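Local atomic coordinates of RagB/SusD domain protein (Flavobacterium johnsoniae, PDB entry 5J90), a protein that binds chitin as a SusD-like lipoprotein encoded in a polysaccharide utilization locus, probably holding chitin chains at the cell surface for uptake. Residues G299-I304 / P449-Y454; S268-S273 / P445-V450; T77-L82 / F463-I468. All coordinates share one frame; numbering follows the deposited sequence.

Contact 1 of 3, residues G299-I304 / P449-Y454; sequences GVRTGI and PVLKNY
Arg301 and Gly303 reach across to Pro449 and Leu451 where two irregular loops of this SusD-like fold meet, neither of them helix or strand. With no ladder of backbone bonds to align them, the loops are joined by one side-chain bond and one shared carbonyl. Arg301 buries the most surface here. Its long chain first runs out with CG opposite the backbone N (chi1 -178°); the side chain already starts toward the other loop, and a bend at chi2 brings the guanidinium to Pro449 and Leu451. There Arg301 NH2 gives a hydrogen bond to Pro449 O at 2.8 Å, the acceptor lying close to the guanidinium plane and the donor in the carbonyl plane, so both groups are used in a favourable direction. NH1 bonds to Asn395 O, a second grip that restrains rotation of the flat group. Leu451 crosses Arg301 at about a right angle and lays its branch point over one guanidinium face, with CD2 3.7 Å from Arg301 NH2; a leucine suits this place because the face of a guanidinium accepts apolar carbon while its edge keeps the polar bonds. Leu451 CD1 also meets Ile304 CG2 at 4.2 Å. Gly303 has a positive phi (77°), which favours glycine, and a beta carbon at this position would run into Val450 CG1, the methyl that packs on Gly303 CA at 3.7 Å. The bare backbone thus lets the loops close up until Gly303 O accepts two consecutive amides, Leu451 N at 2.8 Å and Lys452 N at 2.9 Å, the latter donor standing above the carbonyl plane.

Contact 2 of 3, residues S268-S273 / P445-V450; sequences SADMES and PKLFPV
Ala269 and Asp270, in the first turn of helix 269-277, meet Leu447 and Phe448 of an irregular loop in the SusD-like fold. The helix begins with an N-cap: Ser268, a residue short enough to fold back on the backbone, accepts from Met271 N through OG at 3.0 Å. Ala269 follows, its small CB 3.9 Å from Phe448 CD2, while its carbonyl oxygen lies at the edge of the same ring. Asp270 carries the polar part. With CG of Asp270 turned to the side opposite its carbonyl carbon (chi1 -71°), Asp270 and Phe448 run past each other in opposite directions, the carboxylate and ring planes 20° apart, and Asp270 OD1 takes Phe448 N on its syn lone pair at 2.8 Å. Two waters extend this grip, one linking OD1 to Lys446 O and the other OD2 to Phe448 O, so the carboxylate is tied to the loop backbone at three points. The Leu447 side chain crosses that of Asp270 at about a right angle, with Leu447 CD2 3.6 Å from Asp270 CG. One turn on, Ser273 sends its hydroxyl to Ala385 O, and its methylene meets the far end of the buried phenylalanine, Ser273 CB lying 3.7 Å from Phe448 CZ.

Contact 3 of 3, residues T77-L82 / F463-I468; sequences TTYALL and FGVRRI
Between the loop that leads into helix 83-108 and the long loop joining helices 432-442 and 472-477, this SusD-like protein has a small apolar seam, with no direct hydrogen bond across it. Tyr79 and Val465 cross obliquely, and Val465 CG2 comes 3.5 Å from Tyr79 CD1. The methyl is put there by a first torsion that sets CG2 opposite the carbonyl carbon. Farther out along the ring, Tyr79 OH lies 3.6 Å from Gly464 CA; glycine fits, since its phi is positive and a beta carbon would press on the hydroxyl. A water bonded to Tyr79 OH at 3.1 Å accepts from Val465 N at 2.9 Å, satisfying a buried amide. Replacing Tyr79 with alanine would probably open a gap beside Val465 CG2 and Gly464 and cost the water its hydroxyl partner. Leu81 continues the seam: a branched apolar side chain is long enough to reach the backbone of the other loop with CD1, which packs 3.7 Å from Arg467 O, a buried carbonyl oxygen with no hydrogen-bonding partner in the model, and 4.1 Å from Ile468 CA. Trp60 of helix 57-60 touches Leu81, Val465 and Ile468, making this loop-to-loop packing against the helical framework of the SusD-like fold.

Overall arrangement
All three contacts draw one partner from the long loop between helices 432-442 and 472-477, which meets in turn helix 269-277 (contact 2), the loop after helix 283-286 (contact 1) and the loop before helix 83-108 (contact 3). The centre of contact 1 lies about 10 Å from that of contact 2 and about 11 Å from that of contact 3, while the centres of contacts 2 and 3 are about 16 Å apart. Contacts 1 and 2 share Pro449 and Val450, and Val450 also packs on Tyr79 of contact 3. Contact 3 spans the longest stretch of sequence, enclosing the other two, so this late loop ties early and middle parts of the SusD-like chain together.

Contact 1 of 3, residues G299-I304 / P449-Y454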
ATOM      1  N   GLY A 299     -23.563 -13.602 -22.260  1.00 12.35           N
ATOM      2  CA  GLY A 299     -23.347 -12.773 -21.090  1.00 13.33           C
ATOM      3  C   GLY A 299     -23.435 -11.297 -21.409  1.00 13.49           C
ATOM      4  O   GLY A 299     -23.359 -10.885 -22.576  1.00 13.60           O
ATOM      5  N   VAL A 300     -23.586 -10.502 -20.355  1.00 12.06           N
ATOM      6  CA  VAL A 300     -23.746  -9.062 -20.450  1.00 12.71           C
ATOM      7  C   VAL A 300     -22.471  -8.368 -19.954  1.00 12.12           C
ATOM      8  O   VAL A 300     -21.892  -8.761 -18.930  1.00 12.07           O
ATOM      9  CB  VAL A 300     -24.951  -8.609 -19.615  1.00 12.08           C
ATOM     10  CG1 VAL A 300     -25.128  -7.103 -19.698  1.00 13.13           C
ATOM     11  CG2 VAL A 300     -26.212  -9.338 -20.082  1.00 14.43           C
ATOM     12  N   ARG A 301     -22.032  -7.343 -20.680  1.00 11.15           N
ATOM     13  CA  ARG A 301     -20.845  -6.577 -20.313  1.00 12.97           C
ATOM     14  C   ARG A 301     -21.170  -5.652 -19.143  1.00 11.48           C
ATOM     15  O   ARG A 301     -22.238  -5.045 -19.095  1.00 12.80           O
ATOM     16  CB  ARG A 301     -20.378  -5.755 -21.519  1.00 13.51           C
ATOM     17  CG  ARG A 301     -19.119  -4.944 -21.286  1.00 18.11           C
ATOM     18  CD  ARG A 301     -17.902  -5.683 -21.764  1.00 17.91           C
ATOM     19  NE  ARG A 301     -16.690  -4.912 -21.511  1.00 14.75           N
ATOM     20  CZ  ARG A 301     -15.914  -4.374 -22.447  1.00 13.96           C
ATOM     21  NH1 ARG A 301     -16.205  -4.516 -23.739  1.00 16.55           N
ATOM     22  NH2 ARG A 301     -14.830  -3.700 -22.089  1.00 17.35           N
ATOM     23  N   THR A 302     -20.245  -5.539 -18.188  1.00 11.55           N
ATOM     24  CA  THR A 302     -20.451  -4.613 -17.074  1.00 11.42           C
ATOM     25  C   THR A 302     -19.737  -3.272 -17.289  1.00 12.12           C
ATOM     26  O   THR A 302     -18.690  -3.204 -17.946  1.00 11.90           O
ATOM     27  CB  THR A 302     -20.048  -5.233 -15.707  1.00 10.66           C
ATOM     28  OG1 THR A 302     -20.566  -4.422 -14.645  1.00 11.49           O
ATOM     29  CG2 THR A 302     -18.533  -5.338 -15.569  1.00 12.32           C
ATOM     30  N   GLY A 303     -20.319  -2.208 -16.742  1.00 11.23           N
ATOM     31  CA  GLY A 303     -19.777  -0.871 -16.895  1.00 11.31           C
ATOM     32  C   GLY A 303     -20.069  -0.284 -18.264  1.00 12.12           C
ATOM     33  O   GLY A 303     -19.178   0.249 -18.928  1.00 13.14           O
ATOM     34  N   ILE A 304     -21.330  -0.370 -18.673  1.00 12.44           N
ATOM     35  CA  ILE A 304     -21.726   0.053 -20.010  1.00 14.74           C
ATOM     36  C   ILE A 304     -22.834   1.093 -19.978  1.00 15.45           C
ATOM     37  O   ILE A 304     -23.438   1.368 -18.934  1.00 16.06           O
ATOM     38  CB  ILE A 304     -22.215  -1.147 -20.849  1.00 13.78           C
ATOM     39  CG1 ILE A 304     -23.383  -1.847 -20.151  1.00 13.48           C
ATOM     40  CG2 ILE A 304     -21.076  -2.128 -21.101  1.00 16.82           C
ATOM     41  CD1 ILE A 304     -24.098  -2.877 -21.019  1.00 15.87           C
ATOM     42  N   PRO A 449     -12.276  -4.427 -18.842  1.00 11.52           N
ATOM     43  CA  PRO A 449     -12.426  -3.130 -18.168  1.00 11.68           C
ATOM     44  C   PRO A 449     -13.779  -2.482 -18.463  1.00 13.49           C
ATOM     45  O   PRO A 449     -14.378  -2.727 -19.513  1.00 13.09           O
ATOM     46  CB  PRO A 449     -11.291  -2.291 -18.765  1.00 13.03           C
ATOM     47  CG  PRO A 449     -10.996  -2.938 -20.092  1.00 17.86           C
ATOM     48  CD  PRO A 449     -11.187  -4.413 -19.834  1.00 14.05           C
ATOM     49  N   VAL A 450     -14.271  -1.659 -17.548  1.00 11.34           N
ATOM     50  CA  VAL A 450     -15.520  -0.944 -17.802  1.00 11.04           C
ATOM     51  C   VAL A 450     -15.337   0.034 -18.961  1.00 13.11           C
ATOM     52  O   VAL A 450     -14.222   0.473 -19.247  1.00 12.98           O
ATOM     53  CB  VAL A 450     -16.057  -0.194 -16.550  1.00 11.07           C
ATOM     54  CG1 VAL A 450     -16.357  -1.179 -15.424  1.00 12.30           C
ATOM     55  CG2 VAL A 450     -15.087   0.905 -16.092  1.00 13.09           C
ATOM     56  N   LEU A 451     -16.440   0.356 -19.632  1.00 13.35           N
ATOM     57  CA  LEU A 451     -16.437   1.322 -20.730  1.00 13.23           C
ATOM     58  C   LEU A 451     -16.903   2.688 -20.255  1.00 15.81           C
ATOM     59  O   LEU A 451     -16.623   3.700 -20.899  1.00 16.83           O
ATOM     60  CB  LEU A 451     -17.338   0.838 -21.866  1.00 14.88           C
ATOM     61  CG  LEU A 451     -16.846  -0.442 -22.531  1.00 16.80           C
ATOM     62  CD1 LEU A 451     -17.846  -0.930 -23.580  1.00 18.60           C
ATOM     63  CD2 LEU A 451     -15.475  -0.225 -23.144  1.00 18.90           C
ATOM     64  N   LYS A 452     -17.625   2.710 -19.136  1.00 12.94           N
ATOM     65  CA  LYS A 452     -18.097   3.948 -18.527  1.00 14.45           C
ATOM     66  C   LYS A 452     -17.627   4.008 -17.076  1.00 13.93           C
ATOM     67  O   LYS A 452     -17.860   3.079 -16.295  1.00 13.17           O
ATOM     68  CB  LYS A 452     -19.627   4.036 -18.580  1.00 16.00           C
ATOM     69  CG  LYS A 452     -20.229   4.087 -19.989  1.00 16.01           C
ATOM     70  CD  LYS A 452     -19.772   5.336 -20.731  1.00 18.77           C
ATOM     71  CE  LYS A 452     -20.521   5.527 -22.043  1.00 25.18           C
ATOM     72  NZ  LYS A 452     -20.167   6.829 -22.685  1.00 31.44           N
ATOM     73  N   ASN A 453     -16.977   5.109 -16.720  1.00 14.10           N
ATOM     74  CA  ASN A 453     -16.417   5.301 -15.387  1.00 14.11           C
ATOM     75  C   ASN A 453     -16.847   6.672 -14.874  1.00 15.42           C
ATOM     76  O   ASN A 453     -16.293   7.695 -15.286  1.00 16.61           O
ATOM     77  CB  ASN A 453     -14.889   5.185 -15.457  1.00 13.05           C
ATOM     78  CG  ASN A 453     -14.206   5.304 -14.095  1.00 13.86           C
ATOM     79  OD1 ASN A 453     -14.747   5.884 -13.147  1.00 13.77           O
ATOM     80  ND2 ASN A 453     -12.990   4.780 -14.011  1.00 14.23           N
ATOM     81  N   TYR A 454     -17.833   6.687 -13.980  1.00 13.09           N
ATOM     82  CA  TYR A 454     -18.406   7.924 -13.461  1.00 16.15           C
ATOM     83  C   TYR A 454     -17.911   8.250 -12.050  1.00 13.79           C
ATOM     84  O   TYR A 454     -18.615   8.890 -11.265  1.00 18.25           O
ATOM     85  CB  TYR A 454     -19.938   7.838 -13.476  1.00 16.39           C
ATOM     86  CG  TYR A 454     -20.533   7.738 -14.865  1.00 16.17           C
ATOM     87  CD1 TYR A 454     -20.183   8.648 -15.855  1.00 24.97           C
ATOM     88  CD2 TYR A 454     -21.423   6.727 -15.192  1.00 16.86           C
ATOM     89  CE1 TYR A 454     -20.717   8.564 -17.129  1.00 27.45           C
ATOM     90  CE2 TYR A 454     -21.966   6.634 -16.465  1.00 19.35           C
ATOM     91  CZ  TYR A 454     -21.604   7.553 -17.427  1.00 23.98           C
ATOM     92  OH  TYR A 454     -22.136   7.467 -18.697  1.00 29.72           O
TER

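Contact 2 of 3, residues S268-S273 / P445-V450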
ATOM      1  N   SER A 268     -22.325 -12.851 -16.939  1.00 11.57           N
ATOM      2  CA  SER A 268     -21.438 -11.756 -17.335  1.00  9.94           C
ATOM      3  C   SER A 268     -20.674 -12.044 -18.622  1.00  9.97           C
ATOM      4  O   SER A 268     -20.521 -13.195 -19.031  1.00 11.70           O
ATOM      5  CB  SER A 268     -20.405 -11.504 -16.238  1.00 10.43           C
ATOM      6  OG  SER A 268     -19.512 -12.598 -16.190  1.00 12.17           O
ATOM      7  N   ALA A 269     -20.154 -10.985 -19.236  1.00 10.27           N
ATOM      8  CA  ALA A 269     -19.281 -11.133 -20.394  1.00 10.86           C
ATOM      9  C   ALA A 269     -17.986 -11.872 -20.065  1.00 12.50           C
ATOM     10  O   ALA A 269     -17.495 -12.642 -20.882  1.00 12.71           O
ATOM     11  CB  ALA A 269     -18.974  -9.775 -21.003  1.00 11.22           C
ATOM     12  N   ASP A 270     -17.424 -11.655 -18.877  1.00 11.05           N
ATOM     13  CA  ASP A 270     -16.211 -12.391 -18.506  1.00 11.31           C
ATOM     14  C   ASP A 270     -16.474 -13.892 -18.402  1.00 10.77           C
ATOM     15  O   ASP A 270     -15.658 -14.708 -18.846  1.00 10.54           O
ATOM     16  CB  ASP A 270     -15.630 -11.882 -17.179  1.00 11.94           C
ATOM     17  CG  ASP A 270     -15.017 -10.501 -17.293  1.00 12.33           C
ATOM     18  OD1 ASP A 270     -14.095 -10.307 -18.116  1.00 12.23           O
ATOM     19  OD2 ASP A 270     -15.461  -9.610 -16.545  1.00 13.01           O
ATOM     20  N   MET A 271     -17.603 -14.259 -17.797  1.00 10.28           N
ATOM     21  CA  MET A 271     -17.960 -15.665 -17.698  1.00 11.37           C
ATOM     22  C   MET A 271     -18.179 -16.273 -19.087  1.00 11.46           C
ATOM     23  O   MET A 271     -17.753 -17.398 -19.335  1.00 12.16           O
ATOM     24  CB  MET A 271     -19.185 -15.860 -16.801  1.00 11.39           C
ATOM     25  CG  MET A 271     -18.839 -16.009 -15.329  1.00 10.79           C
ATOM     26  SD  MET A 271     -18.192 -17.658 -15.052  1.00 11.36           S
ATOM     27  CE  MET A 271     -17.595 -17.511 -13.368  1.00 12.50           C
ATOM     28  N   GLU A 272     -18.811 -15.526 -19.987  1.00 12.27           N
ATOM     29  CA  GLU A 272     -18.983 -16.045 -21.344  1.00 13.44           C
ATOM     30  C   GLU A 272     -17.622 -16.266 -22.002  1.00 12.85           C
ATOM     31  O   GLU A 272     -17.343 -17.335 -22.524  1.00 13.74           O
ATOM     32  CB  GLU A 272     -19.838 -15.115 -22.210  1.00 12.47           C
ATOM     33  CG  GLU A 272     -20.083 -15.726 -23.586  1.00 15.48           C
ATOM     34  CD  GLU A 272     -20.769 -14.800 -24.582  1.00 17.52           C
ATOM     35  OE1 GLU A 272     -21.603 -13.960 -24.188  1.00 14.59           O
ATOM     36  OE2 GLU A 272     -20.477 -14.943 -25.792  1.00 20.80           O
ATOM     37  N   SER A 273     -16.758 -15.259 -21.950  1.00 12.45           N
ATOM     38  CA  SER A 273     -15.446 -15.354 -22.579  1.00 12.25           C
ATOM     39  C   SER A 273     -14.634 -16.537 -22.058  1.00 13.02           C
ATOM     40  O   SER A 273     -14.088 -17.338 -22.833  1.00 13.00           O
ATOM     41  CB  SER A 273     -14.667 -14.049 -22.365  1.00 13.44           C
ATOM     42  OG  SER A 273     -13.353 -14.170 -22.882  1.00 13.72           O
ATOM     43  N   PRO A 445      -8.592 -13.763 -12.533  1.00  8.68           N
ATOM     44  CA  PRO A 445      -8.266 -13.793 -13.960  1.00  9.57           C
ATOM     45  C   PRO A 445      -8.351 -12.383 -14.534  1.00 10.31           C
ATOM     46  O   PRO A 445      -8.893 -11.479 -13.887  1.00  9.89           O
ATOM     47  CB  PRO A 445      -9.394 -14.650 -14.542  1.00 11.01           C
ATOM     48  CG  PRO A 445     -10.576 -14.339 -13.656  1.00  9.34           C
ATOM     49  CD  PRO A 445      -9.965 -14.232 -12.268  1.00  9.63           C
ATOM     50  N   LYS A 446      -7.795 -12.180 -15.724  1.00 10.19           N
ATOM     51  CA  LYS A 446      -7.951 -10.907 -16.414  1.00 10.65           C
ATOM     52  C   LYS A 446      -9.435 -10.695 -16.728  1.00 10.41           C
ATOM     53  O   LYS A 446     -10.113 -11.616 -17.191  1.00 10.88           O
ATOM     54  CB  LYS A 446      -7.133 -10.880 -17.714  1.00 12.16           C
ATOM     55  CG  LYS A 446      -5.655 -11.242 -17.553  1.00 14.14           C
ATOM     56  CD  LYS A 446      -4.925 -10.316 -16.596  1.00 15.58           C
ATOM     57  CE  LYS A 446      -4.802  -8.910 -17.156  1.00 17.12           C
ATOM     58  NZ  LYS A 446      -3.838  -8.087 -16.361  1.00 22.53           N
ATOM     59  N   LEU A 447      -9.924  -9.485 -16.466  1.00 10.39           N
ATOM     60  CA  LEU A 447     -11.329  -9.128 -16.670  1.00 10.81           C
ATOM     61  C   LEU A 447     -11.475  -7.968 -17.651  1.00 11.33           C
ATOM     62  O   LEU A 447     -10.587  -7.127 -17.780  1.00 11.84           O
ATOM     63  CB  LEU A 447     -11.977  -8.740 -15.331  1.00 10.30           C
ATOM     64  CG  LEU A 447     -11.970  -9.788 -14.215  1.00  9.76           C
ATOM     65  CD1 LEU A 447     -12.559  -9.209 -12.929  1.00 11.79           C
ATOM     66  CD2 LEU A 447     -12.717 -11.058 -14.629  1.00 10.90           C
ATOM     67  N   PHE A 448     -12.613  -7.897 -18.334  1.00 10.70           N
ATOM     68  CA  PHE A 448     -12.856  -6.775 -19.240  1.00 11.96           C
ATOM     69  C   PHE A 448     -13.021  -5.474 -18.458  1.00 12.97           C
ATOM     70  O   PHE A 448     -13.830  -5.400 -17.533  1.00 12.45           O
ATOM     71  CB  PHE A 448     -14.120  -7.010 -20.079  1.00 11.14           C
ATOM     72  CG  PHE A 448     -14.052  -8.219 -20.976  1.00 12.48           C
ATOM     73  CD1 PHE A 448     -12.971  -8.418 -21.824  1.00 12.86           C
ATOM     74  CD2 PHE A 448     -15.080  -9.145 -20.983  1.00 12.52           C
ATOM     75  CE1 PHE A 448     -12.917  -9.522 -22.657  1.00 13.81           C
ATOM     76  CE2 PHE A 448     -15.030 -10.256 -21.811  1.00 13.83           C
ATOM     77  CZ  PHE A 448     -13.952 -10.441 -22.648  1.00 11.64           C
ATOM     78  N   PRO A 449     -12.276  -4.427 -18.842  1.00 11.52           N
ATOM     79  CA  PRO A 449     -12.426  -3.130 -18.168  1.00 11.68           C
ATOM     80  C   PRO A 449     -13.779  -2.482 -18.463  1.00 13.49           C
ATOM     81  O   PRO A 449     -14.378  -2.727 -19.513  1.00 13.09           O
ATOM     82  CB  PRO A 449     -11.291  -2.291 -18.765  1.00 13.03           C
ATOM     83  CG  PRO A 449     -10.996  -2.938 -20.092  1.00 17.86           C
ATOM     84  CD  PRO A 449     -11.187  -4.413 -19.834  1.00 14.05           C
ATOM     85  N   VAL A 450     -14.271  -1.659 -17.548  1.00 11.34           N
ATOM     86  CA  VAL A 450     -15.520  -0.944 -17.802  1.00 11.04           C
ATOM     87  C   VAL A 450     -15.337   0.034 -18.961  1.00 13.11           C
ATOM     88  O   VAL A 450     -14.222   0.473 -19.247  1.00 12.98           O
ATOM     89  CB  VAL A 450     -16.057  -0.194 -16.550  1.00 11.07           C
ATOM     90  CG1 VAL A 450     -16.357  -1.179 -15.424  1.00 12.30           C
ATOM     91  CG2 VAL A 450     -15.087   0.905 -16.092  1.00 13.09           C
TER
HETATM   92  O   HOH W   1     -12.221 -12.123 -19.065  1.00 12.83           O
HETATM   93  O   HOH W   2     -15.318  -7.037 -15.920  1.00 14.64           O

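Contact 3 of 3, residues T77-L82 / F463-I468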
ATOM      1  N   THR A  77     -21.850  -0.211 -10.785  1.00 10.06           N
ATOM      2  CA  THR A  77     -21.291  -0.904 -11.951  1.00 10.77           C
ATOM      3  C   THR A  77     -20.490   0.026 -12.859  1.00 10.20           C
ATOM      4  O   THR A  77     -19.670  -0.438 -13.654  1.00 10.84           O
ATOM      5  CB  THR A  77     -22.352  -1.650 -12.796  1.00  9.50           C
ATOM      6  OG1 THR A  77     -23.083  -0.717 -13.602  1.00 11.63           O
ATOM      7  CG2 THR A  77     -23.319  -2.413 -11.893  1.00 12.04           C
ATOM      8  N   THR A  78     -20.738   1.332 -12.746  1.00 10.72           N
ATOM      9  CA  THR A  78     -19.965   2.330 -13.490  1.00 10.23           C
ATOM     10  C   THR A  78     -19.101   3.161 -12.538  1.00 12.02           C
ATOM     11  O   THR A  78     -18.667   4.269 -12.863  1.00 11.63           O
ATOM     12  CB  THR A  78     -20.883   3.214 -14.362  1.00 10.94           C
ATOM     13  OG1 THR A  78     -21.945   3.731 -13.549  1.00 11.82           O
ATOM     14  CG2 THR A  78     -21.490   2.381 -15.499  1.00 12.71           C
ATOM     15  N   TYR A  79     -18.840   2.585 -11.367  1.00 10.68           N
ATOM     16  CA  TYR A  79     -17.873   3.106 -10.400  1.00 10.93           C
ATOM     17  C   TYR A  79     -18.286   4.429  -9.753  1.00 10.58           C
ATOM     18  O   TYR A  79     -17.442   5.167  -9.237  1.00 10.67           O
ATOM     19  CB  TYR A  79     -16.467   3.205 -11.004  1.00 10.97           C
ATOM     20  CG  TYR A  79     -15.880   1.881 -11.474  1.00  8.78           C
ATOM     21  CD1 TYR A  79     -16.485   0.665 -11.169  1.00  9.27           C
ATOM     22  CD2 TYR A  79     -14.705   1.854 -12.220  1.00 10.61           C
ATOM     23  CE1 TYR A  79     -15.932  -0.547 -11.600  1.00  9.79           C
ATOM     24  CE2 TYR A  79     -14.144   0.654 -12.646  1.00  9.93           C
ATOM     25  CZ  TYR A  79     -14.759  -0.541 -12.334  1.00  8.65           C
ATOM     26  OH  TYR A  79     -14.216  -1.732 -12.761  1.00  9.69           O
ATOM     27  N   ALA A  80     -19.585   4.714  -9.775  1.00 10.91           N
ATOM     28  CA  ALA A  80     -20.163   5.752  -8.932  1.00 10.83           C
ATOM     29  C   ALA A  80     -20.759   5.036  -7.726  1.00 10.74           C
ATOM     30  O   ALA A  80     -21.901   4.574  -7.758  1.00 11.48           O
ATOM     31  CB  ALA A  80     -21.242   6.549  -9.698  1.00 12.16           C
ATOM     32  N   LEU A  81     -19.971   4.909  -6.664  1.00 10.37           N
ATOM     33  CA  LEU A  81     -20.424   4.113  -5.528  1.00 10.45           C
ATOM     34  C   LEU A  81     -21.629   4.772  -4.877  1.00 10.31           C
ATOM     35  O   LEU A  81     -21.604   5.974  -4.584  1.00 11.44           O
ATOM     36  CB  LEU A  81     -19.297   3.903  -4.509  1.00 10.78           C
ATOM     37  CG  LEU A  81     -18.047   3.177  -5.022  1.00  9.63           C
ATOM     38  CD1 LEU A  81     -17.103   2.872  -3.868  1.00 11.72           C
ATOM     39  CD2 LEU A  81     -18.424   1.897  -5.754  1.00 12.84           C
ATOM     40  N   LEU A  82     -22.681   3.990  -4.663  1.00 10.57           N
ATOM     41  CA  LEU A  82     -23.943   4.531  -4.153  1.00  9.85           C
ATOM     42  C   LEU A  82     -24.111   4.228  -2.671  1.00 10.51           C
ATOM     43  O   LEU A  82     -24.302   3.073  -2.277  1.00 10.15           O
ATOM     44  CB  LEU A  82     -25.133   4.000  -4.960  1.00 10.68           C
ATOM     45  CG  LEU A  82     -25.123   4.342  -6.456  1.00  9.32           C
ATOM     46  CD1 LEU A  82     -26.396   3.842  -7.133  1.00 11.55           C
ATOM     47  CD2 LEU A  82     -24.945   5.844  -6.706  1.00 11.94           C
ATOM     48  N   PHE A 463      -7.715  -0.537 -12.614  1.00 11.14           N
ATOM     49  CA  PHE A 463      -7.710  -1.341 -11.395  1.00 10.99           C
ATOM     50  C   PHE A 463      -9.072  -1.514 -10.744  1.00  9.66           C
ATOM     51  O   PHE A 463      -9.248  -2.380  -9.891  1.00 10.56           O
ATOM     52  CB  PHE A 463      -6.660  -0.810 -10.417  1.00 11.44           C
ATOM     53  CG  PHE A 463      -5.278  -0.893 -10.975  1.00 11.68           C
ATOM     54  CD1 PHE A 463      -4.591  -2.093 -10.949  1.00 15.62           C
ATOM     55  CD2 PHE A 463      -4.703   0.200 -11.589  1.00 11.57           C
ATOM     56  CE1 PHE A 463      -3.321  -2.194 -11.502  1.00 14.96           C
ATOM     57  CE2 PHE A 463      -3.432   0.095 -12.143  1.00 13.04           C
ATOM     58  CZ  PHE A 463      -2.760  -1.102 -12.097  1.00 13.52           C
ATOM     59  N   GLY A 464     -10.032  -0.702 -11.163  1.00  9.51           N
ATOM     60  CA  GLY A 464     -11.389  -0.857 -10.672  1.00  8.92           C
ATOM     61  C   GLY A 464     -11.556  -0.553  -9.197  1.00  8.29           C
ATOM     62  O   GLY A 464     -10.728   0.120  -8.569  1.00  9.23           O
ATOM     63  N   VAL A 465     -12.653  -1.050  -8.637  1.00  8.38           N
ATOM     64  CA  VAL A 465     -13.005  -0.732  -7.260  1.00  8.21           C
ATOM     65  C   VAL A 465     -12.122  -1.510  -6.297  1.00  8.16           C
ATOM     66  O   VAL A 465     -12.072  -2.749  -6.336  1.00  8.19           O
ATOM     67  CB  VAL A 465     -14.489  -1.050  -6.977  1.00  8.04           C
ATOM     68  CG1 VAL A 465     -14.840  -0.636  -5.561  1.00  8.36           C
ATOM     69  CG2 VAL A 465     -15.401  -0.362  -8.002  1.00 10.10           C
ATOM     70  N   ARG A 466     -11.405  -0.784  -5.443  1.00  7.88           N
ATOM     71  CA  ARG A 466     -10.496  -1.423  -4.488  1.00  7.62           C
ATOM     72  C   ARG A 466     -11.141  -1.590  -3.111  1.00  7.78           C
ATOM     73  O   ARG A 466     -10.711  -2.426  -2.317  1.00  7.55           O
ATOM     74  CB  ARG A 466      -9.160  -0.673  -4.382  1.00  8.07           C
ATOM     75  CG  ARG A 466      -8.500  -0.372  -5.726  1.00  7.70           C
ATOM     76  CD  ARG A 466      -8.374  -1.570  -6.664  1.00  9.59           C
ATOM     77  NE  ARG A 466      -7.386  -2.551  -6.207  1.00  7.76           N
ATOM     78  CZ  ARG A 466      -6.894  -3.529  -6.967  1.00  7.11           C
ATOM     79  NH1 ARG A 466      -7.263  -3.664  -8.236  1.00  9.69           N
ATOM     80  NH2 ARG A 466      -6.002  -4.370  -6.469  1.00  8.16           N
ATOM     81  N   ARG A 467     -12.164  -0.784  -2.817  1.00  7.36           N
ATOM     82  CA  ARG A 467     -12.872  -0.869  -1.539  1.00  6.66           C
ATOM     83  C   ARG A 467     -14.165  -0.089  -1.642  1.00  7.20           C
ATOM     84  O   ARG A 467     -14.386   0.624  -2.622  1.00  7.69           O
ATOM     85  CB  ARG A 467     -12.030  -0.285  -0.389  1.00  7.78           C
ATOM     86  CG  ARG A 467     -11.828   1.230  -0.508  1.00  8.08           C
ATOM     87  CD  ARG A 467     -11.012   1.785   0.647  1.00  9.08           C
ATOM     88  NE  ARG A 467     -11.756   1.849   1.912  1.00  8.40           N
ATOM     89  CZ  ARG A 467     -12.480   2.894   2.305  1.00  7.84           C
ATOM     90  NH1 ARG A 467     -12.630   3.958   1.518  1.00  7.70           N
ATOM     91  NH2 ARG A 467     -13.054   2.870   3.500  1.00  8.31           N
ATOM     92  N   ILE A 468     -15.005  -0.214  -0.615  1.00  7.29           N
ATOM     93  CA  ILE A 468     -16.182   0.642  -0.496  1.00  8.54           C
ATOM     94  C   ILE A 468     -15.932   1.654   0.620  1.00  7.66           C
ATOM     95  O   ILE A 468     -15.284   1.355   1.630  1.00  7.91           O
ATOM     96  CB  ILE A 468     -17.468  -0.191  -0.272  1.00  8.16           C
ATOM     97  CG1 ILE A 468     -17.671  -1.124  -1.468  1.00  8.78           C
ATOM     98  CG2 ILE A 468     -18.691   0.716  -0.056  1.00  9.92           C
ATOM     99  CD1 ILE A 468     -18.905  -2.023  -1.376  1.00  9.50           C
TER
HETATM  100  O   HOH W   3     -14.129  -3.078 -10.020  1.00 12.67           O